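Local coordinates for HD domain protein (Enterococcus faecalis, PDB 4LRL) that binds deoxyribonucleoside triphosphates at allosteric sites and, as an HD-domain phosphohydrolase, probably hydrolyses dNTPs to deoxynucleosides and triphosphate, at residues C[378-392]-C[436-448]. Residues are numbered along the deposited sequence; the frame is centred on the assembly and turned at random.
Sequences VGFNPKYYTAINSSY and SQGDERFYFPKEM. With DGT (2'-deoxyguanosine-5'-triphosphate), chain R.
Ala387 and Asn389 pair with Tyr443 and Arg441 across an antiparallel ladder. It joins edge strand 387-389 to 441-444, the middle strand of a three-stranded sheet completed by 354-357. Tyr443 N donates a hydrogen bond to Ala387 O (2.8 Å); the return bond, Ala387 N to Tyr443 O, is longer at 3.3 Å. Ala387, Asn389, Arg441 and Tyr443 share one face, which packs on helix 270-291. There Asn389 OD1 meets the edge of the Tyr443 ring at CE1 (3.4 Å), with amide and ring planes 59° apart. The Tyr443 hydroxyl is hydrogen-bonded to Pro270 O. On the other face, Ile388 CG1 lies at the edge of the Phe442 ring. Phe442 CG lies trans to the backbone N (chi1 174°), which carries CE1 to Thr386 CB. Beyond the strands, Pro445 CG sits over the Phe380 ring, 3.8 Å from its centroid, a CH-pi contact. Met448 SD makes an oblique Met-aromatic contact with the same ring, and Glu447 CG touches Phe380 CZ. Lys446 extends to the dGTP gamma-phosphate, NZ to O2G 3.3 Å. At the far end, Ser391 OG accepts from Asp439 N, and Gly438 CA lies over one face of the Tyr392 ring, 3.8 Å from its centroid.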
loop_
_atom_site.group_PDB
_atom_site.type_symbol
_atom_site.label_atom_id
_atom_site.label_comp_id
_atom_site.label_asym_id
_atom_site.label_seq_id
_atom_site.Cartn_x
_atom_site.Cartn_y
_atom_site.Cartn_z
ATOM N N VAL C 378 -49.732 -3.159 -5.889
ATOM C CA VAL C 378 -49.218 -4.454 -5.406
ATOM C C VAL C 378 -49.063 -4.524 -3.879
ATOM O O VAL C 378 -48.670 -5.559 -3.350
ATOM C CB VAL C 378 -47.916 -4.918 -6.138
ATOM C CG1 VAL C 378 -48.116 -4.901 -7.649
ATOM C CG2 VAL C 378 -46.694 -4.081 -5.730
ATOM N N GLY C 379 -49.392 -3.432 -3.180
ATOM C CA GLY C 379 -49.479 -3.443 -1.719
ATOM C C GLY C 379 -48.425 -2.649 -0.961
ATOM O O GLY C 379 -48.382 -2.696 0.276
ATOM N N PHE C 380 -47.573 -1.921 -1.683
ATOM C CA PHE C 380 -46.558 -1.102 -1.038
ATOM C C PHE C 380 -47.039 0.337 -0.928
ATOM O O PHE C 380 -47.193 1.015 -1.946
ATOM C CB PHE C 380 -45.241 -1.131 -1.818
ATOM C CG PHE C 380 -44.526 -2.451 -1.783
ATOM C CD1 PHE C 380 -44.510 -3.273 -2.902
ATOM C CD2 PHE C 380 -43.826 -2.853 -0.647
ATOM C CE1 PHE C 380 -43.819 -4.506 -2.884
ATOM C CE2 PHE C 380 -43.136 -4.072 -0.615
ATOM C CZ PHE C 380 -43.135 -4.901 -1.731
ATOM N N ASN C 381 -47.275 0.812 0.293
ATOM C CA ASN C 381 -47.616 2.214 0.480
ATOM C C ASN C 381 -46.473 3.101 -0.061
ATOM O O ASN C 381 -45.343 3.021 0.428
ATOM C CB ASN C 381 -47.926 2.516 1.950
ATOM C CG ASN C 381 -48.484 3.912 2.154
ATOM O OD1 ASN C 381 -48.044 4.868 1.520
ATOM N ND2 ASN C 381 -49.454 4.039 3.057
ATOM N N PRO C 382 -46.771 3.935 -1.079
ATOM C CA PRO C 382 -45.752 4.733 -1.786
ATOM C C PRO C 382 -45.056 5.779 -0.907
ATOM O O PRO C 382 -43.911 6.158 -1.178
ATOM C CB PRO C 382 -46.551 5.435 -2.892
ATOM C CG PRO C 382 -47.862 4.696 -2.979
ATOM C CD PRO C 382 -48.126 4.175 -1.612
ATOM N N LYS C 383 -45.739 6.242 0.134
ATOM C CA LYS C 383 -45.145 7.220 1.037
ATOM C C LYS C 383 -43.935 6.659 1.801
ATOM O O LYS C 383 -43.055 7.420 2.198
ATOM C CB LYS C 383 -46.178 7.783 2.006
ATOM C CG LYS C 383 -47.268 8.599 1.347
ATOM C CD LYS C 383 -47.678 9.787 2.219
ATOM C CE LYS C 383 -48.967 10.453 1.733
ATOM N NZ LYS C 383 -50.159 9.631 2.061
ATOM N N TYR C 384 -43.896 5.336 1.978
ATOM C CA TYR C 384 -42.853 4.665 2.759
ATOM C C TYR C 384 -41.974 3.774 1.908
ATOM O O TYR C 384 -40.852 3.438 2.301
ATOM C CB TYR C 384 -43.460 3.855 3.912
ATOM C CG TYR C 384 -44.348 4.686 4.814
ATOM C CD1 TYR C 384 -45.718 4.772 4.580
ATOM C CD2 TYR C 384 -43.811 5.417 5.880
ATOM C CE1 TYR C 384 -46.536 5.544 5.386
ATOM C CE2 TYR C 384 -44.627 6.200 6.697
ATOM C CZ TYR C 384 -45.987 6.253 6.437
ATOM O OH TYR C 384 -46.812 7.002 7.236
ATOM N N TYR C 385 -42.467 3.402 0.737
ATOM C CA TYR C 385 -41.731 2.468 -0.102
ATOM C C TYR C 385 -41.115 3.077 -1.355
ATOM O O TYR C 385 -40.514 2.358 -2.150
ATOM C CB TYR C 385 -42.584 1.230 -0.402
ATOM C CG TYR C 385 -42.725 0.377 0.828
ATOM C CD1 TYR C 385 -43.871 0.454 1.624
ATOM C CD2 TYR C 385 -41.683 -0.466 1.235
ATOM C CE1 TYR C 385 -43.995 -0.316 2.773
ATOM C CE2 TYR C 385 -41.791 -1.239 2.389
ATOM C CZ TYR C 385 -42.953 -1.157 3.151
ATOM O OH TYR C 385 -43.069 -1.905 4.295
ATOM N N THR C 386 -41.261 4.396 -1.517
ATOM C CA THR C 386 -40.621 5.125 -2.608
ATOM C C THR C 386 -40.031 6.424 -2.088
ATOM O O THR C 386 -40.409 6.912 -1.030
ATOM C CB THR C 386 -41.599 5.481 -3.782
ATOM O OG1 THR C 386 -42.499 6.534 -3.391
ATOM C CG2 THR C 386 -42.385 4.274 -4.256
ATOM N N ALA C 387 -39.106 6.986 -2.851
ATOM C CA ALA C 387 -38.559 8.297 -2.550
ATOM C C ALA C 387 -37.960 8.921 -3.792
ATOM O O ALA C 387 -37.721 8.244 -4.793
ATOM C CB ALA C 387 -37.492 8.207 -1.443
ATOM N N ILE C 388 -37.736 10.228 -3.695
ATOM C CA ILE C 388 -36.959 10.988 -4.639
ATOM C C ILE C 388 -35.873 11.662 -3.807
ATOM O O ILE C 388 -36.177 12.351 -2.837
ATOM C CB ILE C 388 -37.837 12.072 -5.330
ATOM C CG1 ILE C 388 -38.854 11.423 -6.269
ATOM C CG2 ILE C 388 -36.969 13.100 -6.088
ATOM C CD1 ILE C 388 -39.962 12.354 -6.705
ATOM N N ASN C 389 -34.609 11.439 -4.150
ATOM C CA ASN C 389 -33.544 12.290 -3.605
ATOM C C ASN C 389 -32.385 12.504 -4.557
ATOM O O ASN C 389 -32.182 11.734 -5.499
ATOM C CB ASN C 389 -33.063 11.841 -2.210
ATOM C CG ASN C 389 -32.375 10.482 -2.220
ATOM O OD1 ASN C 389 -31.627 10.148 -3.137
ATOM N ND2 ASN C 389 -32.607 9.704 -1.171
ATOM N N SER C 390 -31.642 13.574 -4.316
ATOM C CA SER C 390 -30.471 13.849 -5.104
ATOM C C SER C 390 -29.249 13.909 -4.196
ATOM O O SER C 390 -29.367 14.091 -2.979
ATOM C CB SER C 390 -30.663 15.141 -5.889
ATOM O OG SER C 390 -30.087 16.247 -5.235
ATOM N N SER C 391 -28.078 13.738 -4.790
ATOM C CA SER C 391 -26.843 13.832 -4.044
ATOM C C SER C 391 -26.607 15.258 -3.531
ATOM O O SER C 391 -25.889 15.442 -2.550
ATOM C CB SER C 391 -25.665 13.330 -4.877
ATOM O OG SER C 391 -25.535 14.048 -6.086
ATOM N N TYR C 392 -27.236 16.246 -4.176
ATOM C CA TYR C 392 -27.170 17.649 -3.741
ATOM C C TYR C 392 -27.645 17.808 -2.303
ATOM O O TYR C 392 -27.203 18.711 -1.594
ATOM C CB TYR C 392 -28.031 18.555 -4.633
ATOM C CG TYR C 392 -27.402 18.985 -5.944
ATOM C CD1 TYR C 392 -26.159 19.627 -5.970
ATOM C CD2 TYR C 392 -28.072 18.788 -7.158
ATOM C CE1 TYR C 392 -25.585 20.041 -7.176
ATOM C CE2 TYR C 392 -27.506 19.202 -8.373
ATOM C CZ TYR C 392 -26.261 19.826 -8.372
ATOM O OH TYR C 392 -25.689 20.239 -9.559
ATOM N N SER C 436 -18.888 19.486 -11.581
ATOM C CA SER C 436 -19.674 19.453 -10.351
ATOM C C SER C 436 -21.162 19.409 -10.691
ATOM O O SER C 436 -21.693 20.323 -11.330
ATOM C CB SER C 436 -19.362 20.674 -9.475
ATOM O OG SER C 436 -20.053 21.834 -9.926
ATOM N N GLN C 437 -21.815 18.322 -10.291
ATOM C CA GLN C 437 -23.255 18.159 -10.465
ATOM C C GLN C 437 -23.788 17.145 -9.457
ATOM O O GLN C 437 -23.011 16.532 -8.723
ATOM C CB GLN C 437 -23.605 17.756 -11.906
ATOM C CG GLN C 437 -22.660 16.743 -12.543
ATOM C CD GLN C 437 -22.555 16.914 -14.051
ATOM O OE1 GLN C 437 -21.527 17.358 -14.569
ATOM N NE2 GLN C 437 -23.628 16.575 -14.761
ATOM N N GLY C 438 -25.109 16.985 -9.416
ATOM C CA GLY C 438 -25.761 16.061 -8.491
ATOM C C GLY C 438 -26.937 15.389 -9.163
ATOM O O GLY C 438 -27.676 16.034 -9.912
ATOM N N ASP C 439 -27.119 14.099 -8.895
ATOM C CA ASP C 439 -28.097 13.303 -9.633
ATOM C C ASP C 439 -29.553 13.541 -9.199
ATOM O O ASP C 439 -29.860 14.516 -8.513
ATOM C CB ASP C 439 -27.742 11.812 -9.567
ATOM C CG ASP C 439 -27.797 11.247 -8.152
ATOM O OD1 ASP C 439 -26.989 10.345 -7.862
ATOM O OD2 ASP C 439 -28.631 11.681 -7.332
ATOM N N GLU C 440 -30.439 12.658 -9.644
ATOM C CA GLU C 440 -31.801 12.566 -9.139
ATOM C C GLU C 440 -32.173 11.094 -9.201
ATOM O O GLU C 440 -32.079 10.468 -10.260
ATOM C CB GLU C 440 -32.798 13.375 -9.992
ATOM C CG GLU C 440 -32.615 14.891 -10.022
ATOM C CD GLU C 440 -32.973 15.576 -8.713
ATOM O OE1 GLU C 440 -33.918 15.122 -8.026
ATOM O OE2 GLU C 440 -32.308 16.583 -8.380
ATOM N N ARG C 441 -32.593 10.545 -8.071
ATOM C CA ARG C 441 -33.031 9.153 -8.043
ATOM C C ARG C 441 -34.453 8.937 -7.539
ATOM O O ARG C 441 -34.941 9.658 -6.661
ATOM C CB ARG C 441 -32.052 8.294 -7.251
ATOM C CG ARG C 441 -30.863 7.876 -8.075
ATOM C CD ARG C 441 -29.798 7.144 -7.262
ATOM N NE ARG C 441 -28.628 6.954 -8.106
ATOM C CZ ARG C 441 -28.485 5.961 -8.975
ATOM N NH1 ARG C 441 -29.429 5.034 -9.107
ATOM N NH2 ARG C 441 -27.389 5.896 -9.712
ATOM N N PHE C 442 -35.099 7.929 -8.114
ATOM C CA PHE C 442 -36.389 7.450 -7.654
ATOM C C PHE C 442 -36.210 6.060 -7.040
ATOM O O PHE C 442 -35.668 5.145 -7.671
ATOM C CB PHE C 442 -37.379 7.428 -8.822
ATOM C CG PHE C 442 -38.696 6.807 -8.485
ATOM C CD1 PHE C 442 -39.519 7.370 -7.506
ATOM C CD2 PHE C 442 -39.123 5.664 -9.150
ATOM C CE1 PHE C 442 -40.750 6.797 -7.186
ATOM C CE2 PHE C 442 -40.365 5.080 -8.851
ATOM C CZ PHE C 442 -41.182 5.648 -7.864
ATOM N N TYR C 443 -36.650 5.908 -5.799
ATOM C CA TYR C 443 -36.387 4.691 -5.062
ATOM C C TYR C 443 -37.649 3.865 -4.984
ATOM O O TYR C 443 -38.732 4.408 -4.847
ATOM C CB TYR C 443 -35.842 5.017 -3.665
ATOM C CG TYR C 443 -34.365 5.333 -3.661
ATOM C CD1 TYR C 443 -33.902 6.641 -3.828
ATOM C CD2 TYR C 443 -33.429 4.318 -3.507
ATOM C CE1 TYR C 443 -32.517 6.926 -3.830
ATOM C CE2 TYR C 443 -32.061 4.585 -3.517
ATOM C CZ TYR C 443 -31.612 5.886 -3.680
ATOM O OH TYR C 443 -30.252 6.114 -3.684
ATOM N N PHE C 444 -37.502 2.546 -5.068
ATOM C CA PHE C 444 -38.657 1.637 -5.086
ATOM C C PHE C 444 -38.243 0.261 -4.590
ATOM O O PHE C 444 -37.044 -0.067 -4.611
ATOM C CB PHE C 444 -39.243 1.528 -6.500
ATOM C CG PHE C 444 -38.221 1.242 -7.566
ATOM C CD1 PHE C 444 -37.853 -0.074 -7.868
ATOM C CD2 PHE C 444 -37.624 2.285 -8.273
ATOM C CE1 PHE C 444 -36.903 -0.345 -8.866
ATOM C CE2 PHE C 444 -36.673 2.028 -9.266
ATOM C CZ PHE C 444 -36.313 0.708 -9.563
ATOM N N PRO C 445 -39.222 -0.552 -4.136
ATOM C CA PRO C 445 -38.856 -1.897 -3.688
ATOM C C PRO C 445 -38.274 -2.703 -4.830
ATOM O O PRO C 445 -38.789 -2.657 -5.947
ATOM C CB PRO C 445 -40.188 -2.495 -3.221
ATOM C CG PRO C 445 -41.039 -1.300 -2.911
ATOM C CD PRO C 445 -40.665 -0.303 -3.959
ATOM N N LYS C 446 -37.184 -3.402 -4.541
ATOM C CA LYS C 446 -36.568 -4.337 -5.475
ATOM C C LYS C 446 -37.590 -5.318 -6.059
ATOM O O LYS C 446 -37.557 -5.615 -7.260
ATOM C CB LYS C 446 -35.426 -5.105 -4.791
ATOM C CG LYS C 446 -34.589 -5.946 -5.749
ATOM C CD LYS C 446 -33.381 -6.611 -5.075
ATOM C CE LYS C 446 -32.786 -7.679 -5.995
ATOM N NZ LYS C 446 -31.370 -8.037 -5.676
ATOM N N GLU C 447 -38.502 -5.804 -5.219
ATOM C CA GLU C 447 -39.473 -6.814 -5.662
ATOM C C GLU C 447 -40.393 -6.354 -6.800
ATOM O O GLU C 447 -41.074 -7.176 -7.415
ATOM C CB GLU C 447 -40.248 -7.475 -4.497
ATOM C CG GLU C 447 -40.663 -6.589 -3.332
ATOM C CD GLU C 447 -39.554 -6.374 -2.306
ATOM O OE1 GLU C 447 -39.609 -6.997 -1.223
ATOM O OE2 GLU C 447 -38.634 -5.577 -2.582
ATOM N N MET C 448 -40.373 -5.055 -7.102
ATOM C CA MET C 448 -41.096 -4.514 -8.253
ATOM C C MET C 448 -40.505 -5.002 -9.570
ATOM O O MET C 448 -41.210 -5.077 -10.577
ATOM C CB MET C 448 -41.100 -2.981 -8.245
ATOM C CG MET C 448 -41.950 -2.327 -7.157
ATOM S SD MET C 448 -43.680 -2.850 -7.092
ATOM C CE MET C 448 -44.293 -2.312 -8.687
HETATM P PG DGT R . -27.924 -6.967 -7.227
HETATM O O1G DGT R . -26.741 -6.725 -8.148
HETATM O O2G DGT R . -29.254 -7.078 -7.961
HETATM O O3G DGT R . -27.688 -8.041 -6.178
HETATM O O3B DGT R . -28.127 -5.634 -6.334
HETATM P PB DGT R . -27.023 -4.483 -6.215
HETATM O O1B DGT R . -27.501 -3.279 -6.984
HETATM O O2B DGT R . -25.653 -5.054 -6.482
HETATM O O3A DGT R . -27.110 -4.119 -4.656
HETATM P PA DGT R . -26.545 -5.009 -3.447
HETATM O O1A DGT R . -27.563 -4.908 -2.346
HETATM O O2A DGT R . -26.067 -6.362 -3.862
HETATM O "O5'" DGT R . -25.271 -4.153 -2.952
HETATM C "C5'" DGT R . -24.277 -3.639 -3.834
HETATM C "C4'" DGT R . -22.883 -3.930 -3.283
HETATM O "O4'" DGT R . -22.775 -3.717 -1.865
HETATM C "C3'" DGT R . -22.527 -5.399 -3.459
HETATM O "O3'" DGT R . -22.163 -5.718 -4.815
HETATM C "C2'" DGT R . -21.425 -5.602 -2.427
HETATM C "C1'" DGT R . -21.720 -4.548 -1.358
HETATM N N9 DGT R . -22.112 -5.157 -0.064
HETATM C C8 DGT R . -21.539 -4.882 1.126
HETATM N N7 DGT R . -22.112 -5.585 2.141
HETATM C C5 DGT R . -23.086 -6.332 1.590
HETATM C C6 DGT R . -24.085 -7.327 2.072
HETATM O O6 DGT R . -24.195 -7.652 3.271
HETATM N N1 DGT R . -24.908 -7.874 1.188
HETATM C C2 DGT R . -24.862 -7.589 -0.118
HETATM N N2 DGT R . -25.747 -8.216 -0.919
HETATM N N3 DGT R . -23.987 -6.692 -0.647
HETATM C C4 DGT R . -23.082 -6.047 0.144
#